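PDB 4PAG: periplasmic binding protein from Sulfurospirillum deleyianum, which probably captures a solute in the periplasm for an ABC importer of the iron/cobalamin-binding type, and holds a bound histidine. Local coordinates for residues D156-F161 with L279-I284; I231-T236 with P265-D270; K257-P262 with A285-P290. All blocks are in the same frame, centred on the assembly; numbering follows the deposited sequence.

Contact 1 (D156-F161 with L279-I284); sequences DELKTF and LGAHWI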
loop_
_atom_site.group_PDB
_atom_site.type_symbol
_atom_site.label_atom_id
_atom_site.label_comp_id
_atom_site.label_asym_id
_atom_site.label_seq_id
_atom_site.Cartn_x
_atom_site.Cartn_y
_atom_site.Cartn_z
ATOM N N ASP A 156 -8.351 -14.468 0.489
ATOM C CA ASP A 156 -8.725 -15.832 0.083
ATOM C C ASP A 156 -9.670 -15.820 -1.120
ATOM O O ASP A 156 -9.516 -16.617 -2.040
ATOM C CB ASP A 156 -9.380 -16.586 1.248
ATOM C CG ASP A 156 -8.391 -16.948 2.352
ATOM O OD1 ASP A 156 -7.164 -16.796 2.150
ATOM O OD2 ASP A 156 -8.845 -17.390 3.434
ATOM N N GLU A 157 -10.648 -14.920 -1.108
ATOM C CA GLU A 157 -11.568 -14.771 -2.236
ATOM C C GLU A 157 -10.828 -14.440 -3.520
ATOM O O GLU A 157 -11.127 -14.988 -4.579
ATOM C CB GLU A 157 -12.581 -13.658 -1.975
ATOM C CG GLU A 157 -13.654 -14.004 -0.968
ATOM C CD GLU A 157 -14.473 -12.795 -0.571
ATOM O OE1 GLU A 157 -14.025 -11.648 -0.823
ATOM O OE2 GLU A 157 -15.570 -12.989 -0.010
ATOM N N LEU A 158 -9.886 -13.510 -3.424
ATOM C CA LEU A 158 -9.112 -13.096 -4.584
ATOM C C LEU A 158 -8.230 -14.229 -5.096
ATOM O O LEU A 158 -8.152 -14.449 -6.305
ATOM C CB LEU A 158 -8.259 -11.861 -4.274
ATOM C CG LEU A 158 -7.509 -11.268 -5.477
ATOM C CD1 LEU A 158 -8.475 -10.792 -6.555
ATOM C CD2 LEU A 158 -6.622 -10.131 -5.006
ATOM N N LYS A 159 -7.578 -14.941 -4.177
ATOM C CA LYS A 159 -6.719 -16.078 -4.536
ATOM C C LYS A 159 -7.484 -17.165 -5.285
ATOM O O LYS A 159 -7.010 -17.699 -6.290
ATOM C CB LYS A 159 -6.081 -16.684 -3.289
ATOM C CG LYS A 159 -5.023 -17.733 -3.589
ATOM C CD LYS A 159 -4.425 -18.332 -2.323
ATOM C CE LYS A 159 -3.212 -19.184 -2.675
ATOM N NZ LYS A 159 -2.888 -20.190 -1.629
ATOM N N THR A 160 -8.666 -17.487 -4.786
ATOM C CA THR A 160 -9.515 -18.483 -5.410
ATOM C C THR A 160 -9.978 -18.015 -6.791
ATOM O O THR A 160 -9.931 -18.786 -7.743
ATOM C CB THR A 160 -10.704 -18.831 -4.503
ATOM O OG1 THR A 160 -10.193 -19.395 -3.288
ATOM C CG2 THR A 160 -11.623 -19.849 -5.162
ATOM N N PHE A 161 -10.386 -16.754 -6.911
ATOM C CA PHE A 161 -10.764 -16.211 -8.220
ATOM C C PHE A 161 -9.601 -16.230 -9.234
ATOM O O PHE A 161 -9.762 -16.703 -10.362
ATOM C CB PHE A 161 -11.332 -14.794 -8.107
ATOM C CG PHE A 161 -11.490 -14.115 -9.437
ATOM C CD1 PHE A 161 -12.430 -14.570 -10.342
ATOM C CD2 PHE A 161 -10.662 -13.063 -9.804
ATOM C CE1 PHE A 161 -12.573 -13.973 -11.578
ATOM C CE2 PHE A 161 -10.793 -12.470 -11.047
ATOM C CZ PHE A 161 -11.754 -12.926 -11.932
ATOM N N LEU A 279 -8.051 -4.196 -0.398
ATOM C CA LEU A 279 -9.134 -3.703 -1.245
ATOM C C LEU A 279 -8.636 -3.387 -2.653
ATOM O O LEU A 279 -9.303 -3.706 -3.643
ATOM C CB LEU A 279 -9.746 -2.448 -0.629
ATOM C CG LEU A 279 -10.833 -1.738 -1.431
ATOM C CD1 LEU A 279 -12.067 -2.609 -1.532
ATOM C CD2 LEU A 279 -11.170 -0.405 -0.781
ATOM N N GLY A 280 -7.474 -2.748 -2.740
ATOM C CA GLY A 280 -6.927 -2.318 -4.022
ATOM C C GLY A 280 -6.727 -3.430 -5.027
ATOM O O GLY A 280 -6.939 -3.231 -6.220
ATOM N N ALA A 281 -6.307 -4.605 -4.561
ATOM C CA ALA A 281 -6.126 -5.747 -5.466
ATOM C C ALA A 281 -7.469 -6.235 -6.016
ATOM O O ALA A 281 -7.548 -6.674 -7.164
ATOM C CB ALA A 281 -5.384 -6.869 -4.773
ATOM N N HIS A 282 -8.523 -6.139 -5.213
ATOM C CA HIS A 282 -9.875 -6.432 -5.709
ATOM C C HIS A 282 -10.310 -5.422 -6.765
ATOM O O HIS A 282 -10.855 -5.797 -7.816
ATOM C CB HIS A 282 -10.897 -6.480 -4.575
ATOM C CG HIS A 282 -10.990 -7.815 -3.916
ATOM N ND1 HIS A 282 -11.755 -8.840 -4.426
ATOM C CD2 HIS A 282 -10.398 -8.303 -2.802
ATOM C CE1 HIS A 282 -11.638 -9.901 -3.649
ATOM N NE2 HIS A 282 -10.818 -9.600 -2.657
ATOM N N TRP A 283 -10.072 -4.148 -6.487
ATOM C CA TRP A 283 -10.351 -3.095 -7.466
ATOM C C TRP A 283 -9.622 -3.365 -8.785
ATOM O O TRP A 283 -10.232 -3.307 -9.866
ATOM C CB TRP A 283 -9.974 -1.728 -6.900
ATOM C CG TRP A 283 -10.084 -0.623 -7.896
ATOM C CD1 TRP A 283 -11.232 -0.006 -8.310
ATOM C CD2 TRP A 283 -9.015 -0.002 -8.611
ATOM N NE1 TRP A 283 -10.940 0.961 -9.231
ATOM C CE2 TRP A 283 -9.589 0.982 -9.443
ATOM C CE3 TRP A 283 -7.630 -0.183 -8.639
ATOM C CZ2 TRP A 283 -8.825 1.790 -10.279
ATOM C CZ3 TRP A 283 -6.873 0.611 -9.485
ATOM C CH2 TRP A 283 -7.475 1.589 -10.291
ATOM N N ILE A 284 -8.329 -3.676 -8.701
ATOM C CA ILE A 284 -7.558 -4.071 -9.892
ATOM C C ILE A 284 -8.189 -5.284 -10.611
ATOM O O ILE A 284 -8.342 -5.275 -11.844
ATOM C CB ILE A 284 -6.078 -4.387 -9.557
ATOM C CG1 ILE A 284 -5.328 -3.111 -9.156
ATOM C CG2 ILE A 284 -5.373 -5.010 -10.748
ATOM C CD1 ILE A 284 -4.018 -3.388 -8.446
#

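Contact 2 (I231-T236 with P265-D270); sequences IVQNPT and PFNWTD. With HIS (histidine), chain E.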
loop_
_atom_site.group_PDB
_atom_site.type_symbol
_atom_site.label_atom_id
_atom_site.label_comp_id
_atom_site.label_asym_id
_atom_site.label_seq_id
_atom_site.Cartn_x
_atom_site.Cartn_y
_atom_site.Cartn_z
ATOM N N ILE A 231 -3.153 0.834 -15.824
ATOM C CA ILE A 231 -3.415 1.370 -14.496
ATOM C C ILE A 231 -2.494 2.565 -14.291
ATOM O O ILE A 231 -1.276 2.440 -14.419
ATOM C CB ILE A 231 -3.152 0.304 -13.409
ATOM C CG1 ILE A 231 -4.038 -0.934 -13.619
ATOM C CG2 ILE A 231 -3.373 0.879 -12.015
ATOM C CD1 ILE A 231 -5.531 -0.679 -13.570
ATOM N N VAL A 232 -3.089 3.710 -13.957
ATOM C CA VAL A 232 -2.415 5.005 -13.933
ATOM C C VAL A 232 -2.364 5.588 -12.516
ATOM O O VAL A 232 -3.372 5.626 -11.808
ATOM C CB VAL A 232 -3.169 6.007 -14.838
ATOM C CG1 VAL A 232 -2.551 7.393 -14.743
ATOM C CG2 VAL A 232 -3.207 5.508 -16.287
ATOM N N GLN A 233 -1.193 6.066 -12.113
ATOM C CA GLN A 233 -1.029 6.657 -10.781
ATOM C C GLN A 233 -1.316 8.169 -10.820
ATOM O O GLN A 233 -2.050 8.696 -9.986
ATOM C CB GLN A 233 0.391 6.346 -10.280
ATOM C CG GLN A 233 0.620 6.116 -8.793
ATOM C CD GLN A 233 -0.535 5.501 -8.017
ATOM O OE1 GLN A 233 -1.450 6.202 -7.636
ATOM N NE2 GLN A 233 -0.447 4.211 -7.704
ATOM N N ASN A 234 -0.772 8.866 -11.808
ATOM C CA ASN A 234 -0.799 10.332 -11.798
ATOM C C ASN A 234 -1.994 10.913 -12.570
ATOM O O ASN A 234 -2.209 10.590 -13.747
ATOM C CB ASN A 234 0.541 10.887 -12.304
ATOM C CG ASN A 234 1.696 10.628 -11.320
ATOM O OD1 ASN A 234 1.592 9.790 -10.416
ATOM N ND2 ASN A 234 2.794 11.360 -11.490
ATOM N N PRO A 235 -2.788 11.768 -11.911
ATOM C CA PRO A 235 -3.960 12.312 -12.598
ATOM C C PRO A 235 -3.626 13.144 -13.838
ATOM O O PRO A 235 -4.433 13.162 -14.762
ATOM C CB PRO A 235 -4.647 13.172 -11.528
ATOM C CG PRO A 235 -3.609 13.431 -10.499
ATOM C CD PRO A 235 -2.686 12.251 -10.521
ATOM N N THR A 236 -2.459 13.799 -13.882
ATOM C CA THR A 236 -2.078 14.566 -15.089
ATOM C C THR A 236 -1.892 13.630 -16.284
ATOM O O THR A 236 -2.298 13.954 -17.401
ATOM C CB THR A 236 -0.799 15.440 -14.935
ATOM O OG1 THR A 236 0.382 14.616 -14.901
ATOM C CG2 THR A 236 -0.859 16.294 -13.696
ATOM N N PRO A 265 -8.167 7.895 1.749
ATOM C CA PRO A 265 -7.116 8.798 2.213
ATOM C C PRO A 265 -5.695 8.265 1.993
ATOM O O PRO A 265 -4.724 9.023 2.109
ATOM C CB PRO A 265 -7.401 8.881 3.707
ATOM C CG PRO A 265 -7.846 7.496 4.042
ATOM C CD PRO A 265 -8.668 7.056 2.859
ATOM N N PHE A 266 -5.580 6.966 1.717
ATOM C CA PHE A 266 -4.308 6.330 1.430
ATOM C C PHE A 266 -4.414 5.693 0.043
ATOM O O PHE A 266 -5.479 5.213 -0.350
ATOM C CB PHE A 266 -3.998 5.209 2.427
ATOM C CG PHE A 266 -3.971 5.615 3.875
ATOM C CD1 PHE A 266 -3.561 6.886 4.287
ATOM C CD2 PHE A 266 -4.288 4.671 4.851
ATOM C CE1 PHE A 266 -3.514 7.209 5.642
ATOM C CE2 PHE A 266 -4.234 4.989 6.200
ATOM C CZ PHE A 266 -3.841 6.259 6.597
ATOM N N ASN A 267 -3.301 5.655 -0.676
ATOM C CA ASN A 267 -3.274 5.062 -2.018
ATOM C C ASN A 267 -3.672 3.585 -1.988
ATOM O O ASN A 267 -3.210 2.823 -1.126
ATOM C CB ASN A 267 -1.878 5.218 -2.598
ATOM C CG ASN A 267 -1.845 5.063 -4.106
ATOM O OD1 ASN A 267 -1.962 3.947 -4.643
ATOM N ND2 ASN A 267 -1.655 6.177 -4.802
ATOM N N TRP A 268 -4.531 3.184 -2.926
ATOM C CA TRP A 268 -5.044 1.821 -2.969
ATOM C C TRP A 268 -4.016 0.777 -3.419
ATOM O O TRP A 268 -4.212 -0.400 -3.141
ATOM C CB TRP A 268 -6.298 1.719 -3.862
ATOM C CG TRP A 268 -7.552 2.264 -3.239
ATOM C CD1 TRP A 268 -7.641 3.133 -2.185
ATOM C CD2 TRP A 268 -8.896 2.002 -3.652
ATOM N NE1 TRP A 268 -8.950 3.405 -1.908
ATOM C CE2 TRP A 268 -9.743 2.731 -2.796
ATOM C CE3 TRP A 268 -9.467 1.219 -4.663
ATOM C CZ2 TRP A 268 -11.135 2.696 -2.914
ATOM C CZ3 TRP A 268 -10.846 1.192 -4.776
ATOM C CH2 TRP A 268 -11.659 1.926 -3.911
ATOM N N THR A 269 -2.940 1.178 -4.098
ATOM C CA THR A 269 -1.992 0.180 -4.646
ATOM C C THR A 269 -0.492 0.390 -4.398
ATOM O O THR A 269 0.261 -0.583 -4.440
ATOM C CB THR A 269 -2.215 -0.054 -6.166
ATOM O OG1 THR A 269 -1.693 1.044 -6.925
ATOM C CG2 THR A 269 -3.688 -0.225 -6.479
ATOM N N ASP A 270 -0.052 1.618 -4.120
ATOM C CA ASP A 270 1.384 1.932 -4.109
ATOM C C ASP A 270 1.649 3.340 -3.538
ATOM O O ASP A 270 0.733 4.151 -3.444
ATOM C CB ASP A 270 1.902 1.845 -5.551
ATOM C CG ASP A 270 3.411 1.810 -5.648
ATOM O OD1 ASP A 270 4.088 1.505 -4.642
ATOM O OD2 ASP A 270 3.925 2.072 -6.759
HETATM N N HIS E . -8.911 11.681 -9.314
HETATM C CA HIS E . -8.145 11.137 -8.160
HETATM C C HIS E . -6.719 11.668 -8.163
HETATM O O HIS E . -5.731 10.997 -8.492
HETATM C CB HIS E . -8.153 9.614 -8.170
HETATM C CG HIS E . -9.509 9.020 -8.390
HETATM N ND1 HIS E . -9.702 7.800 -9.003
HETATM C CD2 HIS E . -10.743 9.484 -8.081
HETATM C CE1 HIS E . -10.995 7.533 -9.052
HETATM N NE2 HIS E . -11.649 8.539 -8.500
HETATM O OXT HIS E . -6.540 12.829 -7.829
#

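Contact 3 (K257-P262 with A285-P290); sequences KVYLVP and ASKLYP. With HIS (histidine), chain E.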
loop_
_atom_site.group_PDB
_atom_site.type_symbol
_atom_site.label_atom_id
_atom_site.label_comp_id
_atom_site.label_asym_id
_atom_site.label_seq_id
_atom_site.Cartn_x
_atom_site.Cartn_y
_atom_site.Cartn_z
ATOM N N LYS A 257 -9.943 1.316 -21.377
ATOM C CA LYS A 257 -9.542 0.455 -20.263
ATOM C C LYS A 257 -8.267 1.025 -19.621
ATOM O O LYS A 257 -7.204 0.391 -19.586
ATOM C CB LYS A 257 -9.378 -0.985 -20.750
ATOM C CG LYS A 257 -10.717 -1.639 -21.085
ATOM C CD LYS A 257 -10.577 -2.874 -21.961
ATOM C CE LYS A 257 -10.094 -4.082 -21.184
ATOM N NZ LYS A 257 -11.175 -4.694 -20.356
ATOM N N VAL A 258 -8.416 2.251 -19.128
ATOM C CA VAL A 258 -7.367 3.018 -18.479
ATOM C C VAL A 258 -7.984 3.557 -17.190
ATOM O O VAL A 258 -9.018 4.220 -17.242
ATOM C CB VAL A 258 -6.920 4.204 -19.358
ATOM C CG1 VAL A 258 -5.841 5.026 -18.665
ATOM C CG2 VAL A 258 -6.454 3.732 -20.736
ATOM N N TYR A 259 -7.379 3.263 -16.039
ATOM C CA TYR A 259 -8.011 3.564 -14.746
ATOM C C TYR A 259 -7.046 4.229 -13.785
ATOM O O TYR A 259 -5.896 3.801 -13.649
ATOM C CB TYR A 259 -8.594 2.283 -14.121
ATOM C CG TYR A 259 -9.511 1.536 -15.078
ATOM C CD1 TYR A 259 -10.801 1.983 -15.326
ATOM C CD2 TYR A 259 -9.061 0.419 -15.776
ATOM C CE1 TYR A 259 -11.628 1.333 -16.235
ATOM C CE2 TYR A 259 -9.887 -0.249 -16.677
ATOM C CZ TYR A 259 -11.172 0.212 -16.894
ATOM O OH TYR A 259 -11.998 -0.442 -17.772
ATOM N N LEU A 260 -7.530 5.279 -13.127
ATOM C CA LEU A 260 -6.738 6.066 -12.193
ATOM C C LEU A 260 -6.864 5.468 -10.790
ATOM O O LEU A 260 -7.959 5.249 -10.295
ATOM C CB LEU A 260 -7.219 7.521 -12.198
ATOM C CG LEU A 260 -6.475 8.565 -11.372
ATOM C CD1 LEU A 260 -5.041 8.740 -11.841
ATOM C CD2 LEU A 260 -7.227 9.894 -11.424
ATOM N N VAL A 261 -5.737 5.192 -10.156
ATOM C CA VAL A 261 -5.744 4.580 -8.824
ATOM C C VAL A 261 -6.310 5.562 -7.792
ATOM O O VAL A 261 -5.832 6.686 -7.700
ATOM C CB VAL A 261 -4.318 4.161 -8.395
ATOM C CG1 VAL A 261 -4.313 3.585 -6.992
ATOM C CG2 VAL A 261 -3.733 3.146 -9.361
ATOM N N PRO A 262 -7.327 5.146 -7.011
ATOM C CA PRO A 262 -7.815 5.979 -5.914
ATOM C C PRO A 262 -6.796 6.211 -4.809
ATOM O O PRO A 262 -5.936 5.354 -4.536
ATOM C CB PRO A 262 -9.002 5.186 -5.362
ATOM C CG PRO A 262 -9.434 4.316 -6.489
ATOM C CD PRO A 262 -8.163 3.951 -7.191
ATOM N N ALA A 285 -8.535 -6.327 -9.859
ATOM C CA ALA A 285 -9.151 -7.522 -10.456
ATOM C C ALA A 285 -10.440 -7.186 -11.215
ATOM O O ALA A 285 -10.695 -7.721 -12.308
ATOM C CB ALA A 285 -9.426 -8.574 -9.390
ATOM N N SER A 286 -11.235 -6.288 -10.640
ATOM C CA SER A 286 -12.485 -5.836 -11.258
ATOM C C SER A 286 -12.232 -5.139 -12.598
ATOM O O SER A 286 -13.057 -5.219 -13.500
ATOM C CB SER A 286 -13.272 -4.910 -10.320
ATOM O OG SER A 286 -12.734 -3.589 -10.281
ATOM N N LYS A 287 -11.093 -4.468 -12.724
ATOM C CA LYS A 287 -10.728 -3.804 -13.973
ATOM C C LYS A 287 -10.079 -4.767 -14.976
ATOM O O LYS A 287 -10.289 -4.630 -16.173
ATOM C CB LYS A 287 -9.795 -2.621 -13.696
ATOM C CG LYS A 287 -10.380 -1.537 -12.798
ATOM C CD LYS A 287 -11.734 -1.025 -13.286
ATOM C CE LYS A 287 -12.232 0.116 -12.416
ATOM N NZ LYS A 287 -13.698 0.289 -12.570
ATOM N N LEU A 288 -9.298 -5.731 -14.493
ATOM C CA LEU A 288 -8.662 -6.726 -15.367
ATOM C C LEU A 288 -9.658 -7.754 -15.937
ATOM O O LEU A 288 -9.473 -8.259 -17.041
ATOM C CB LEU A 288 -7.554 -7.461 -14.613
ATOM C CG LEU A 288 -6.373 -6.649 -14.065
ATOM C CD1 LEU A 288 -5.390 -7.590 -13.366
ATOM C CD2 LEU A 288 -5.676 -5.854 -15.154
ATOM N N TYR A 289 -10.706 -8.046 -15.172
ATOM C CA TYR A 289 -11.657 -9.113 -15.477
ATOM C C TYR A 289 -13.085 -8.606 -15.322
ATOM O O TYR A 289 -13.829 -9.084 -14.471
ATOM C CB TYR A 289 -11.387 -10.319 -14.574
ATOM C CG TYR A 289 -9.989 -10.823 -14.779
ATOM C CD1 TYR A 289 -9.653 -11.496 -15.949
ATOM C CD2 TYR A 289 -8.974 -10.555 -13.854
ATOM C CE1 TYR A 289 -8.368 -11.930 -16.178
ATOM C CE2 TYR A 289 -7.674 -10.990 -14.082
ATOM C CZ TYR A 289 -7.383 -11.672 -15.252
ATOM O OH TYR A 289 -6.112 -12.119 -15.517
ATOM N N PRO A 290 -13.475 -7.628 -16.158
ATOM C CA PRO A 290 -14.798 -7.001 -16.004
ATOM C C PRO A 290 -15.973 -7.966 -16.164
ATOM O O PRO A 290 -17.023 -7.743 -15.567
ATOM C CB PRO A 290 -14.825 -5.918 -17.093
ATOM C CG PRO A 290 -13.726 -6.249 -18.029
ATOM C CD PRO A 290 -12.696 -7.021 -17.252
HETATM N N HIS E . -8.911 11.681 -9.314
HETATM C CA HIS E . -8.145 11.137 -8.160
HETATM C C HIS E . -6.719 11.668 -8.163
HETATM O O HIS E . -5.731 10.997 -8.492
HETATM C CB HIS E . -8.153 9.614 -8.170
HETATM C CG HIS E . -9.509 9.020 -8.390
HETATM N ND1 HIS E . -9.702 7.800 -9.003
HETATM C CD2 HIS E . -10.743 9.484 -8.081
HETATM C CE1 HIS E . -10.995 7.533 -9.052
HETATM N NE2 HIS E . -11.649 8.539 -8.500
HETATM O OXT HIS E . -6.540 12.829 -7.829
HETATM O O HOH W 1 -11.705 -3.000 -17.907
HETATM O O HOH W 2 -9.785 -6.634 -19.454
#

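Contact 1 (D156-F161 with L279-I284)
Leu-158 on helix 156-161 meets Ala-281 and His-282 of helix 279-284. Its CB lies 3.8 Å from NE2 of His-282, at the polar end of the imidazole. With CG anti to the backbone N (chi1 -174°), the branch turns inward and divides: CD1 sits over one face of the imidazole, while CD2 presses on CB of Ala-281 at 3.5 Å, tighter than usual for two carbons. Glu-157 comes across the imidazole at about a right angle, OE1 4.1 Å from CE1 of His-282, with its carboxylate plane turned 82° from the ring; its firmer partner is Lys-300, by a salt bridge. The imidazole is bound at both nitrogens, ND1 by the hydroxyl of Tyr-293 and NE2 by the carbonyl O of Tyr-154, which pins its rotation. Were His-282 replaced by an alanine, that hydroxyl and that carbonyl would probably lose their imidazole partner, and a gap is likely to open beside CD1 of Leu-158. The two helical segments run in roughly the same direction, 31° apart with axes 10.5 Å from each other. Such packing on helix 141-163 is consistent with the single long helix that joins the two lobes in periplasmic binding proteins of this family.

Contact 2 (I231-T236 with P265-D270)
Gln-233 bends at its second torsion (chi2 31°, far from a staggered value), which swings its amide to face Asn-267, whose CG lies anti to the backbone N (chi1 -161°) and reaches back from the other direction. ND2 of Asn-267 donates to OE1 of Gln-233 at 2.8 Å, nearly straight at 176°. The bond lies in the amide plane of Asn-267 but lands above the carbonyl plane of Gln-233, so the two amides are steeply inclined rather than coplanar. A return bond from Gln-233 NE2 to Asn-267 OD1, at 3.4 Å, is weak. That oxygen is chiefly engaged at home: Thr-269 N reaches it at 3.0 Å on a lone pair, closing an Asx turn, and Asp-270 N adds a second bond at 3.1 Å from above the carbonyl plane. Beyond the pair, Asn-267 ND2 also binds the carbonyl O of Asp-53, and Gln-233 NE2 the hydroxyl of Tyr-175. Two residues after Gln-233, CG of Pro-235 comes within 3.8 Å of atom O of the bound histidine. With two backbone N-H groups bound to OD1, the amide of Asn-267 is probably fixed with ND2 toward Gln-233, an uncharged, buried tie between the turn after strand 229-232 and loop 265-270.

Contact 3 (K257-P262 with A285-P290)
The ring of Tyr-259, touched also by Val-229 and Trp-283, carries the side chain of Lys-287 flat over one face: CD stands 3.6 Å from the ring centroid and only 4° off the normal, a CH-pi contact. A bend at chi2 (-53°) folds the lysine across the ring, with CB near the CD2 side and CE 3.7 Å from CD1 of Tyr-259. At the phenolic end, OH of Tyr-259 meets water 1 at 2.6 Å. The same water donates to the carbonyl O of Lys-287 at 2.8 Å and accepts from NZ of Lys-257. Lys-257 arrives there through bends at both its last torsions, which also bring NZ beside CG of Pro-290. A second water accepts from Lys-257 NZ at 2.6 Å and donates to O of Leu-288 at 2.9 Å. Next along the strand, the carbonyl O of Leu-260 accepts a weak bond of 3.3 Å from ND1 of the bound histidine, and its side chain packs on the same ligand. No direct hydrogen bond spans the two segments, which are joined by CH-pi packing and by water bridges. Near the carbonyls that end helix 277-288, the ammonium of Lys-257 would probably be favoured by their partial negative charge.

In the fold
Helix 277-288 serves contacts 1 and 3 from successive turns, their centres about 12 Å apart, and CD1 of Leu-158 carries the packing onward to CB of Ala-285 at 3.7 Å. Contact 2 lies about 17 Å from contact 1, centre to centre, yet meets it where CG of Trp-283 packs on CZ3 of Trp-268, also at 3.7 Å. Contacts 2 and 3, with centres about 12 Å apart, share the parallel sheet: Val-232 N and Tyr-259 O, 2.8 Å apart, probably form a hydrogen bond between neighbouring strands. Both border the histidine pocket, to which they bring Pro-235, Leu-260 and Val-261, and Lys-263 hydrogen-bonds the ligand as well as the backbone of Gln-233 and Val-261.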